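Local coordinates for uncharacterized protein (Bacteroides ovatus, PDB 4FXT) that is of unknown function but belongs to the DUF3823 family, pairing a transthyretin-like N-terminal domain with a C-terminal domain of the E-set clan, at residues A[8-13]-A[86-91]. Numbering follows the deposited sequence.
Sequences ATLTGK and GNTVQD
Thr9 O accepts the backbone N of Thr88 at 3.0 Å, and Thr88 O takes the backbone N of Thr11. Thr11 O in turn receives Gln90 N at 2.9 Å. Segments 8-13 and 86-91 run parallel, Leu10 pairing with Thr88 and Thr11 with Val89. Ahead of this ladder the amide of Asn87 does what a backbone carbonyl would do: its OD1 accepts Thr9 N at 3.2 Å, the donor standing well above the carbonyl plane and the bond bent to 138° at the hydrogen. With its CG beside the backbone N (chi1 -68°), Asn87 lies alongside the Thr9 side chain. On the other face, Leu10 CD1 lies 4.0 Å from Thr88 CG2, while Thr88 OG1 turns back to bond Gly86 O. The pairing joins strand 88-93 to strand 7-16 in the mixed sheet of the N-terminal domain, a beta-sandwich assigned to the transthyretin clan. Beyond Gly12, the Asp91 carboxylate and the Lys13 side chain lie side by side, Asp91 OD2 3.5 Å from Lys13 CE but 4.1 Å from Lys13 NZ, too far for a salt bridge. Replacing this carboxylate by an alanine is likely to leave the Lys13 ammonium without its nearby opposite charge, and the lysine chain freer to turn. Strand 52-58 flanks strand 7-16 through backbone bonds to Ala8, Leu10 and Gly12, and Leu10 also packs on Ile82 of strand 79-84.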
loop_
_atom_site.group_PDB
_atom_site.type_symbol
_atom_site.label_atom_id
_atom_site.label_comp_id
_atom_site.label_asym_id
_atom_site.label_seq_id
_atom_site.Cartn_x
_atom_site.Cartn_y
_atom_site.Cartn_z
ATOM N N ALA A 8 20.178 -17.327 3.084
ATOM C CA ALA A 8 20.030 -15.970 3.627
ATOM C C ALA A 8 18.588 -15.413 3.520
ATOM O O ALA A 8 17.742 -15.997 2.841
ATOM C CB ALA A 8 20.970 -15.043 2.874
ATOM N N THR A 9 18.335 -14.258 4.183
ATOM C CA THR A 9 17.035 -13.575 4.182
ATOM C C THR A 9 17.192 -12.171 3.599
ATOM O O THR A 9 17.959 -11.374 4.133
ATOM C CB THR A 9 16.448 -13.514 5.626
ATOM O OG1 THR A 9 16.399 -14.810 6.199
ATOM C CG2 THR A 9 15.074 -12.942 5.669
ATOM N N LEU A 10 16.446 -11.858 2.521
ATOM C CA LEU A 10 16.395 -10.518 1.914
ATOM C C LEU A 10 15.124 -9.841 2.337
ATOM O O LEU A 10 14.046 -10.319 1.994
ATOM C CB LEU A 10 16.512 -10.517 0.381
ATOM C CG LEU A 10 16.364 -9.124 -0.291
ATOM C CD1 LEU A 10 17.498 -8.158 0.112
ATOM C CD2 LEU A 10 16.299 -9.242 -1.790
ATOM N N THR A 11 15.235 -8.745 3.085
ATOM C CA THR A 11 14.059 -8.003 3.564
ATOM C C THR A 11 14.189 -6.553 3.135
ATOM O O THR A 11 15.256 -6.127 2.745
ATOM C CB THR A 11 13.857 -8.130 5.121
ATOM O OG1 THR A 11 15.016 -7.640 5.787
ATOM C CG2 THR A 11 13.593 -9.554 5.587
ATOM N N GLY A 12 13.091 -5.825 3.195
ATOM C CA GLY A 12 13.037 -4.422 2.819
ATOM C C GLY A 12 11.616 -3.907 2.747
ATOM O O GLY A 12 10.698 -4.514 3.299
ATOM N N LYS A 13 11.439 -2.769 2.067
ATOM C CA LYS A 13 10.178 -2.056 1.906
ATOM C C LYS A 13 10.069 -1.378 0.551
ATOM O O LYS A 13 11.082 -0.880 0.046
ATOM C CB LYS A 13 10.029 -0.966 2.995
ATOM C CG LYS A 13 9.963 -1.411 4.442
ATOM C CD LYS A 13 10.107 -0.220 5.429
ATOM C CE LYS A 13 11.486 0.419 5.462
ATOM N NZ LYS A 13 11.588 1.462 6.506
ATOM N N GLY A 86 24.870 -13.113 3.149
ATOM C CA GLY A 86 24.267 -13.234 4.471
ATOM C C GLY A 86 22.957 -12.479 4.467
ATOM O O GLY A 86 22.537 -11.987 3.413
ATOM N N ASN A 87 22.291 -12.372 5.625
ATOM C CA ASN A 87 21.038 -11.628 5.706
ATOM C C ASN A 87 21.285 -10.206 5.239
ATOM O O ASN A 87 22.220 -9.549 5.701
ATOM C CB ASN A 87 20.445 -11.670 7.115
ATOM C CG ASN A 87 19.939 -13.027 7.556
ATOM O OD1 ASN A 87 20.106 -14.062 6.892
ATOM N ND2 ASN A 87 19.280 -13.039 8.698
ATOM N N THR A 88 20.513 -9.791 4.228
ATOM C CA THR A 88 20.629 -8.494 3.561
ATOM C C THR A 88 19.281 -7.775 3.614
ATOM O O THR A 88 18.222 -8.412 3.558
ATOM C CB THR A 88 21.112 -8.725 2.115
ATOM O OG1 THR A 88 22.364 -9.430 2.138
ATOM C CG2 THR A 88 21.272 -7.450 1.337
ATOM N N VAL A 89 19.337 -6.445 3.750
ATOM C CA VAL A 89 18.159 -5.586 3.802
ATOM C C VAL A 89 18.347 -4.471 2.751
ATOM O O VAL A 89 19.356 -3.765 2.769
ATOM C CB VAL A 89 17.862 -5.030 5.237
ATOM C CG1 VAL A 89 19.100 -4.451 5.917
ATOM C CG2 VAL A 89 16.728 -4.022 5.228
ATOM N N GLN A 90 17.388 -4.342 1.819
ATOM C CA GLN A 90 17.434 -3.289 0.811
ATOM C C GLN A 90 16.019 -2.817 0.471
ATOM O O GLN A 90 15.169 -3.597 0.046
ATOM C CB GLN A 90 18.176 -3.747 -0.457
ATOM C CG GLN A 90 18.407 -2.622 -1.475
ATOM C CD GLN A 90 19.357 -2.991 -2.588
ATOM O OE1 GLN A 90 20.224 -3.866 -2.457
ATOM N NE2 GLN A 90 19.301 -2.231 -3.671
ATOM N N ASP A 91 15.770 -1.525 0.669
ATOM C CA ASP A 91 14.483 -0.938 0.338
ATOM C C ASP A 91 14.427 -0.720 -1.175
ATOM O O ASP A 91 15.457 -0.460 -1.805
ATOM C CB ASP A 91 14.257 0.361 1.133
ATOM C CG ASP A 91 14.103 0.187 2.650
ATOM O OD1 ASP A 91 13.837 -0.951 3.099
ATOM O OD2 ASP A 91 14.190 1.204 3.382
#